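Local coordinates for glia-derived nexin (Homo sapiens, PDB 4DY0), which inhibits thrombin, trypsin and urokinase as a heparin-binding serpin and promotes neurite extension by blocking thrombin, at residues A[198-212]-A[262-276]. Residues are numbered along the deposited sequence; the frame is centred on the assembly and turned at random.
Sequences VPMLAQLSVFRCGST and MSIMVPKRVQVILPK
With F207 CG turned beside its own backbone N (chi1 -70°) and V272 CG1 anti to its N, V272 CG2 is left to meet the phenyl ring, 3.5 Å from F207 CD2. The two side chains run nearly perpendicular on one face of an antiparallel pair in serpin sheet C, where strand 195-213 lies between strands 184-189 and 266-284, and strand 351-353, which follows the reactive-centre loop, pairs with 266-284. The axes of 198-212 and 266-275 make 153° between their N-to-C directions, and ten bridges from M200–P275 to C209–V266 fix the register. Five hydrogen-bonded pairs alternate with non-hydrogen-bonded ones. Geometry varies along the pair: L274 N reaches L201 O in the carbonyl plane, whereas K268 N stands 47° out of the carbonyl plane of F207. On the same side of the sheet as F207, C209 SG lies 3.5 Å from K268 CG and also touches V270 CG2. The other face carries L204, whose CD2 packs 3.4 Å from R269 CG; the poorly ordered R269 side chain lies near R346 of the predicted reactive bond. Strand 351-353 adds W351 against Q271 and I273. At the far end M265 CB lies over one face of the R208 guanidinium, displaced from the centre; R208 NE is salt-bridged to E224. At the opposite end, K276 N donates to P199 O at 2.8 Å, while L201 CD2 rests 3.5 Å from K276 CB.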
ATOM      1  N   VAL A 198      22.814  -4.402   9.957  1.00 27.53           N
ATOM      2  CA  VAL A 198      21.908  -3.379   9.531  1.00 31.58           C
ATOM      3  C   VAL A 198      22.025  -2.139  10.354  1.00 32.21           C
ATOM      4  O   VAL A 198      22.137  -2.225  11.516  1.00 33.04           O
ATOM      5  CB  VAL A 198      20.451  -3.898   9.640  1.00 34.30           C
ATOM      6  CG1 VAL A 198      19.486  -2.951   9.126  1.00 38.54           C
ATOM      7  CG2 VAL A 198      20.325  -5.185   8.979  1.00 30.88           C
ATOM      8  N   PRO A 199      21.987  -0.978   9.723  1.00 32.28           N
ATOM      9  CA  PRO A 199      21.933   0.282  10.458  1.00 31.02           C
ATOM     10  C   PRO A 199      20.594   0.375  11.172  1.00 32.58           C
ATOM     11  O   PRO A 199      19.547   0.168  10.550  1.00 32.06           O
ATOM     12  CB  PRO A 199      22.000   1.347   9.355  1.00 33.81           C
ATOM     13  CG  PRO A 199      22.348   0.622   8.089  1.00 33.28           C
ATOM     14  CD  PRO A 199      21.908  -0.784   8.266  1.00 34.50           C
ATOM     15  N   MET A 200      20.612   0.668  12.465  1.00 30.03           N
ATOM     16  CA  MET A 200      19.359   0.792  13.195  1.00 32.10           C
ATOM     17  C   MET A 200      19.238   2.079  13.999  1.00 34.01           C
ATOM     18  O   MET A 200      20.167   2.480  14.700  1.00 33.59           O
ATOM     19  CB  MET A 200      19.133  -0.423  14.090  1.00 31.19           C
ATOM     20  CG  MET A 200      18.927  -1.706  13.312  1.00 29.03           C
ATOM     21  SD  MET A 200      18.247  -3.005  14.341  1.00 35.33           S
ATOM     22  CE  MET A 200      18.394  -4.420  13.247  1.00 31.54           C
ATOM     23  N   LEU A 201      18.080   2.717  13.879  1.00 34.03           N
ATOM     24  CA  LEU A 201      17.743   3.883  14.677  1.00 30.68           C
ATOM     25  C   LEU A 201      17.463   3.442  16.104  1.00 31.98           C
ATOM     26  O   LEU A 201      16.936   2.347  16.328  1.00 33.24           O
ATOM     27  CB  LEU A 201      16.492   4.555  14.113  1.00 29.27           C
ATOM     28  CG  LEU A 201      16.406   4.699  12.590  1.00 28.94           C
ATOM     29  CD1 LEU A 201      14.988   5.044  12.160  1.00 25.07           C
ATOM     30  CD2 LEU A 201      17.395   5.734  12.078  1.00 27.42           C
ATOM     31  N   ALA A 202      17.810   4.292  17.065  1.00 31.98           N
ATOM     32  CA  ALA A 202      17.528   4.011  18.471  1.00 32.10           C
ATOM     33  C   ALA A 202      17.192   5.282  19.230  1.00 34.77           C
ATOM     34  O   ALA A 202      17.848   6.305  19.063  1.00 42.41           O
ATOM     35  CB  ALA A 202      18.707   3.316  19.124  1.00 29.99           C
ATOM     36  N   GLN A 203      16.165   5.210  20.065  1.00 36.94           N
ATOM     37  CA  GLN A 203      15.853   6.297  20.974  1.00 36.25           C
ATOM     38  C   GLN A 203      15.042   5.782  22.154  1.00 41.68           C
ATOM     39  O   GLN A 203      14.277   4.824  22.030  1.00 41.87           O
ATOM     40  CB  GLN A 203      15.085   7.403  20.253  1.00 39.88           C
ATOM     41  CG  GLN A 203      13.594   7.150  20.150  1.00 38.41           C
ATOM     42  CD  GLN A 203      12.853   8.320  19.547  1.00 39.61           C
ATOM     43  OE1 GLN A 203      12.311   9.161  20.266  1.00 40.99           O
ATOM     44  NE2 GLN A 203      12.836   8.391  18.220  1.00 33.71           N
ATOM     45  N   LEU A 204      15.228   6.420  23.301  1.00 44.86           N
ATOM     46  CA  LEU A 204      14.452   6.116  24.487  1.00 43.05           C
ATOM     47  C   LEU A 204      13.423   7.224  24.626  1.00 47.68           C
ATOM     48  O   LEU A 204      13.777   8.395  24.761  1.00 48.31           O
ATOM     49  CB  LEU A 204      15.359   6.092  25.716  1.00 47.41           C
ATOM     50  CG  LEU A 204      14.929   5.248  26.917  1.00 56.49           C
ATOM     51  CD1 LEU A 204      15.762   5.612  28.144  1.00 54.98           C
ATOM     52  CD2 LEU A 204      13.446   5.412  27.206  1.00 55.80           C
ATOM     53  N   SER A 205      12.149   6.860  24.579  1.00 45.42           N
ATOM     54  CA  SER A 205      11.086   7.853  24.566  1.00 45.00           C
ATOM     55  C   SER A 205       9.741   7.196  24.862  1.00 43.46           C
ATOM     56  O   SER A 205       9.665   5.978  25.015  1.00 44.53           O
ATOM     57  CB  SER A 205      11.059   8.562  23.209  1.00 41.80           C
ATOM     58  OG  SER A 205      10.054   9.554  23.159  1.00 51.92           O
ATOM     59  N   VAL A 206       8.687   8.001  24.948  1.00 37.10           N
ATOM     60  CA  VAL A 206       7.352   7.482  25.221  1.00 39.75           C
ATOM     61  C   VAL A 206       6.621   7.169  23.919  1.00 39.82           C
ATOM     62  O   VAL A 206       6.487   8.023  23.047  1.00 40.75           O
ATOM     63  CB  VAL A 206       6.507   8.471  26.069  1.00 43.67           C
ATOM     64  CG1 VAL A 206       5.142   7.873  26.392  1.00 39.26           C
ATOM     65  CG2 VAL A 206       7.240   8.841  27.355  1.00 41.22           C
ATOM     66  N   PHE A 207       6.162   5.930  23.790  1.00 40.08           N
ATOM     67  CA  PHE A 207       5.404   5.504  22.621  1.00 37.98           C
ATOM     68  C   PHE A 207       4.252   4.619  23.063  1.00 39.54           C
ATOM     69  O   PHE A 207       4.364   3.884  24.047  1.00 39.07           O
ATOM     70  CB  PHE A 207       6.288   4.709  21.655  1.00 35.47           C
ATOM     71  CG  PHE A 207       7.323   5.535  20.948  1.00 30.91           C
ATOM     72  CD1 PHE A 207       6.964   6.377  19.909  1.00 30.31           C
ATOM     73  CD2 PHE A 207       8.657   5.456  21.313  1.00 28.81           C
ATOM     74  CE1 PHE A 207       7.916   7.137  19.252  1.00 31.23           C
ATOM     75  CE2 PHE A 207       9.614   6.209  20.661  1.00 32.58           C
ATOM     76  CZ  PHE A 207       9.244   7.050  19.625  1.00 33.42           C
ATOM     77  N   ARG A 208       3.145   4.691  22.335  1.00 34.30           N
ATOM     78  CA  ARG A 208       2.041   3.775  22.563  1.00 35.78           C
ATOM     79  C   ARG A 208       2.434   2.389  22.066  1.00 34.58           C
ATOM     80  O   ARG A 208       2.898   2.229  20.938  1.00 29.38           O
ATOM     81  CB  ARG A 208       0.777   4.274  21.859  1.00 36.95           C
ATOM     82  CG  ARG A 208       0.071   5.399  22.612  1.00 41.51           C
ATOM     83  CD  ARG A 208      -0.801   6.248  21.694  1.00 48.33           C
ATOM     84  NE  ARG A 208      -1.754   5.445  20.934  1.00 61.76           N
ATOM     85  CZ  ARG A 208      -2.946   5.074  21.386  1.00 66.62           C
ATOM     86  NH1 ARG A 208      -3.747   4.343  20.621  1.00 59.88           N
ATOM     87  NH2 ARG A 208      -3.339   5.432  22.603  1.00 68.21           N
ATOM     88  N   CYS A 209       2.279   1.386  22.918  1.00 37.18           N
ATOM     89  CA  CYS A 209       2.570   0.024  22.501  1.00 38.08           C
ATOM     90  C   CYS A 209       1.860  -0.998  23.357  1.00 34.87           C
ATOM     91  O   CYS A 209       1.244  -0.665  24.364  1.00 42.39           O
ATOM     92  CB  CYS A 209       4.076  -0.241  22.493  1.00 43.33           C
ATOM     93  SG  CYS A 209       4.917   0.211  24.008  1.00 41.30           S
ATOM     94  N   GLY A 210       1.911  -2.217  22.863  1.00 34.48           N
ATOM     95  CA  GLY A 210       1.246  -3.394  23.357  1.00 35.01           C
ATOM     96  C   GLY A 210       1.604  -4.781  22.864  1.00 31.50           C
ATOM     97  O   GLY A 210       2.475  -4.961  22.120  1.00 29.38           O
ATOM     98  N   SER A 211       0.891  -5.758  23.388  1.00 30.77           N
ATOM     99  CA  SER A 211       0.863  -7.140  22.958  1.00 34.37           C
ATOM    100  C   SER A 211      -0.478  -7.794  23.001  1.00 35.54           C
ATOM    101  O   SER A 211      -1.273  -7.480  23.793  1.00 32.85           O
ATOM    102  CB  SER A 211       1.782  -7.994  23.748  1.00 37.27           C
ATOM    103  OG  SER A 211       2.306  -7.302  24.779  1.00 43.77           O
ATOM    104  N   THR A 212      -0.668  -8.742  22.119  1.00 34.58           N
ATOM    105  CA  THR A 212      -1.818  -9.580  22.027  1.00 31.75           C
ATOM    106  C   THR A 212      -1.458 -10.894  21.329  1.00 30.84           C
ATOM    107  O   THR A 212      -0.383 -11.072  20.903  1.00 30.40           O
ATOM    108  CB  THR A 212      -3.021  -8.873  21.478  1.00 32.67           C
ATOM    109  OG1 THR A 212      -4.154  -9.683  21.639  1.00 35.58           O
ATOM    110  CG2 THR A 212      -2.888  -8.595  20.085  1.00 39.05           C
ATOM    111  N   MET A 262      -5.532  -0.563  18.882  1.00 36.83           N
ATOM    112  CA  MET A 262      -5.837   0.770  19.394  1.00 42.01           C
ATOM    113  C   MET A 262      -6.358   0.749  20.831  1.00 42.24           C
ATOM    114  O   MET A 262      -6.045   1.633  21.625  1.00 44.36           O
ATOM    115  CB  MET A 262      -6.847   1.475  18.486  1.00 45.12           C
ATOM    116  CG  MET A 262      -6.347   1.738  17.071  1.00 50.15           C
ATOM    117  SD  MET A 262      -4.872   2.772  17.035  1.00 57.46           S
ATOM    118  CE  MET A 262      -4.717   3.096  15.280  1.00 51.36           C
ATOM    119  N   SER A 263      -7.155  -0.260  21.164  1.00 43.72           N
ATOM    120  CA  SER A 263      -7.742  -0.350  22.498  1.00 46.04           C
ATOM    121  C   SER A 263      -6.882  -1.164  23.464  1.00 44.85           C
ATOM    122  O   SER A 263      -7.300  -1.454  24.585  1.00 45.51           O
ATOM    123  CB  SER A 263      -9.160  -0.926  22.427  1.00 52.00           C
ATOM    124  OG  SER A 263      -9.174  -2.151  21.716  1.00 52.66           O
ATOM    125  N   ILE A 264      -5.683  -1.529  23.024  1.00 41.78           N
ATOM    126  CA  ILE A 264      -4.744  -2.243  23.885  1.00 43.37           C
ATOM    127  C   ILE A 264      -3.499  -1.411  24.165  1.00 43.72           C
ATOM    128  O   ILE A 264      -2.910  -1.505  25.243  1.00 44.94           O
ATOM    129  CB  ILE A 264      -4.297  -3.571  23.263  1.00 40.73           C
ATOM    130  CG1 ILE A 264      -5.496  -4.491  23.036  1.00 40.01           C
ATOM    131  CG2 ILE A 264      -3.257  -4.242  24.150  1.00 38.46           C
ATOM    132  CD1 ILE A 264      -5.140  -5.768  22.291  1.00 38.29           C
ATOM    133  N   MET A 265      -3.101  -0.606  23.182  1.00 37.88           N
ATOM    134  CA  MET A 265      -1.913   0.231  23.299  1.00 37.80           C
ATOM    135  C   MET A 265      -2.094   1.296  24.365  1.00 36.04           C
ATOM    136  O   MET A 265      -3.116   1.980  24.408  1.00 38.70           O
ATOM    137  CB  MET A 265      -1.607   0.925  21.972  1.00 35.85           C
ATOM    138  CG  MET A 265      -1.251  -0.004  20.841  1.00 44.56           C
ATOM    139  SD  MET A 265      -0.724   0.911  19.377  1.00 54.31           S
ATOM    140  CE  MET A 265      -2.116   2.018  19.160  1.00 47.45           C
ATOM    141  N   VAL A 266      -1.093   1.430  25.223  1.00 34.13           N
ATOM    142  CA  VAL A 266      -1.033   2.530  26.171  1.00 33.61           C
ATOM    143  C   VAL A 266       0.346   3.140  26.045  1.00 35.59           C
ATOM    144  O   VAL A 266       1.312   2.434  25.743  1.00 33.99           O
ATOM    145  CB  VAL A 266      -1.234   2.055  27.622  1.00 32.91           C
ATOM    146  CG1 VAL A 266      -2.661   1.593  27.836  1.00 33.95           C
ATOM    147  CG2 VAL A 266      -0.238   0.950  27.962  1.00 30.90           C
ATOM    148  N   PRO A 267       0.448   4.455  26.261  1.00 35.43           N
ATOM    149  CA  PRO A 267       1.760   5.072  26.156  1.00 35.49           C
ATOM    150  C   PRO A 267       2.691   4.524  27.233  1.00 39.03           C
ATOM    151  O   PRO A 267       2.253   4.258  28.351  1.00 37.03           O
ATOM    152  CB  PRO A 267       1.472   6.562  26.400  1.00 37.44           C
ATOM    153  CG  PRO A 267       0.009   6.731  26.140  1.00 36.22           C
ATOM    154  CD  PRO A 267      -0.618   5.431  26.540  1.00 35.68           C
ATOM    155  N   LYS A 268       3.964   4.345  26.895  1.00 38.47           N
ATOM    156  CA  LYS A 268       4.959   3.980  27.892  1.00 41.17           C
ATOM    157  C   LYS A 268       6.382   4.259  27.419  1.00 41.67           C
ATOM    158  O   LYS A 268       6.651   4.340  26.217  1.00 45.23           O
ATOM    159  CB  LYS A 268       4.800   2.521  28.335  1.00 45.42           C
ATOM    160  CG  LYS A 268       5.216   1.490  27.304  1.00 43.48           C
ATOM    161  CD  LYS A 268       4.911   0.074  27.785  1.00 45.27           C
ATOM    162  CE  LYS A 268       3.415  -0.133  28.006  1.00 44.24           C
ATOM    163  NZ  LYS A 268       3.087  -1.544  28.365  1.00 40.86           N
ATOM    164  N   ARG A 269       7.280   4.426  28.382  1.00 41.14           N
ATOM    165  CA  ARG A 269       8.680   4.717  28.118  1.00 41.85           C
ATOM    166  C   ARG A 269       9.354   3.467  27.573  1.00 42.78           C
ATOM    167  O   ARG A 269       9.358   2.425  28.234  1.00 42.69           O
ATOM    168  CB  ARG A 269       9.346   5.167  29.417  1.00 47.59           C
ATOM    169  CG  ARG A 269      10.770   5.664  29.285  1.00 62.05           C
ATOM    170  CD  ARG A 269      11.152   6.488  30.511  1.00 70.38           C
ATOM    171  NE  ARG A 269      12.555   6.317  30.879  1.00 89.81           N
ATOM    172  CZ  ARG A 269      12.997   5.402  31.741  1.00 89.74           C
ATOM    173  NH1 ARG A 269      12.145   4.568  32.329  1.00 83.66           N
ATOM    174  NH2 ARG A 269      14.293   5.319  32.015  1.00 83.79           N
ATOM    175  N   VAL A 270       9.918   3.567  26.369  1.00 41.49           N
ATOM    176  CA  VAL A 270      10.482   2.403  25.685  1.00 38.10           C
ATOM    177  C   VAL A 270      11.772   2.710  24.934  1.00 39.47           C
ATOM    178  O   VAL A 270      11.899   3.764  24.314  1.00 37.74           O
ATOM    179  CB  VAL A 270       9.497   1.833  24.649  1.00 37.87           C
ATOM    180  CG1 VAL A 270       9.843   0.386  24.340  1.00 34.67           C
ATOM    181  CG2 VAL A 270       8.069   1.949  25.143  1.00 38.24           C
ATOM    182  N   GLN A 271      12.722   1.778  24.990  1.00 39.85           N
ATOM    183  CA  GLN A 271      13.891   1.825  24.118  1.00 41.60           C
ATOM    184  C   GLN A 271      13.538   1.213  22.766  1.00 37.98           C
ATOM    185  O   GLN A 271      13.397  -0.005  22.647  1.00 40.98           O
ATOM    186  CB  GLN A 271      15.069   1.073  24.738  1.00 46.80           C
ATOM    187  CG  GLN A 271      16.127   1.970  25.370  1.00 58.58           C
ATOM    188  CD  GLN A 271      16.979   2.691  24.338  1.00 57.73           C
ATOM    189  OE1 GLN A 271      17.814   3.525  24.684  1.00 70.01           O
ATOM    190  NE2 GLN A 271      16.775   2.369  23.065  1.00 51.67           N
ATOM    191  N   VAL A 272      13.385   2.061  21.755  1.00 32.96           N
ATOM    192  CA  VAL A 272      13.031   1.602  20.417  1.00 31.48           C
ATOM    193  C   VAL A 272      14.274   1.415  19.564  1.00 32.15           C
ATOM    194  O   VAL A 272      15.147   2.278  19.526  1.00 39.17           O
ATOM    195  CB  VAL A 272      12.091   2.590  19.701  1.00 29.54           C
ATOM    196  CG1 VAL A 272      11.721   2.062  18.322  1.00 27.28           C
ATOM    197  CG2 VAL A 272      10.840   2.834  20.537  1.00 27.29           C
ATOM    198  N   ILE A 273      14.356   0.276  18.890  1.00 28.34           N
ATOM    199  CA  ILE A 273      15.465   0.004  17.989  1.00 26.48           C
ATOM    200  C   ILE A 273      14.910  -0.541  16.676  1.00 28.12           C
ATOM    201  O   ILE A 273      14.246  -1.579  16.647  1.00 30.16           O
ATOM    202  CB  ILE A 273      16.491  -0.932  18.639  1.00 27.90           C
ATOM    203  CG1 ILE A 273      17.140  -0.220  19.831  1.00 28.54           C
ATOM    204  CG2 ILE A 273      17.554  -1.371  17.635  1.00 26.36           C
ATOM    205  CD1 ILE A 273      18.438  -0.829  20.280  1.00 33.19           C
ATOM    206  N   LEU A 274      15.178   0.189  15.599  1.00 26.84           N
ATOM    207  CA  LEU A 274      14.439   0.055  14.349  1.00 28.08           C
ATOM    208  C   LEU A 274      15.407   0.173  13.174  1.00 26.04           C
ATOM    209  O   LEU A 274      16.233   1.083  13.147  1.00 31.05           O
ATOM    210  CB  LEU A 274      13.421   1.195  14.270  1.00 31.74           C
ATOM    211  CG  LEU A 274      12.167   1.111  13.406  1.00 36.76           C
ATOM    212  CD1 LEU A 274      11.704   2.515  13.079  1.00 36.04           C
ATOM    213  CD2 LEU A 274      12.419   0.337  12.134  1.00 51.14           C
ATOM    214  N   PRO A 275      15.322  -0.746  12.201  1.00 22.29           N
ATOM    215  CA  PRO A 275      16.193  -0.606  11.046  1.00 22.03           C
ATOM    216  C   PRO A 275      15.994   0.731  10.347  1.00 25.29           C
ATOM    217  O   PRO A 275      14.857   1.166  10.130  1.00 23.71           O
ATOM    218  CB  PRO A 275      15.736  -1.739  10.129  1.00 20.34           C
ATOM    219  CG  PRO A 275      15.227  -2.771  11.060  1.00 21.14           C
ATOM    220  CD  PRO A 275      14.550  -1.998  12.157  1.00 22.39           C
ATOM    221  N   LYS A 276      17.097   1.390  10.025  1.00 27.64           N
ATOM    222  CA  LYS A 276      17.059   2.541   9.143  1.00 28.92           C
ATOM    223  C   LYS A 276      17.190   1.991   7.726  1.00 28.04           C
ATOM    224  O   LYS A 276      18.209   1.399   7.382  1.00 30.64           O
ATOM    225  CB  LYS A 276      18.209   3.495   9.468  1.00 31.66           C
ATOM    226  CG  LYS A 276      18.711   4.297   8.277  1.00 35.07           C
ATOM    227  CD  LYS A 276      19.369   5.599   8.710  1.00 32.89           C
ATOM    228  CE  LYS A 276      19.989   6.303   7.518  1.00 35.23           C
ATOM    229  NZ  LYS A 276      19.583   7.729   7.465  1.00 40.92           N
TER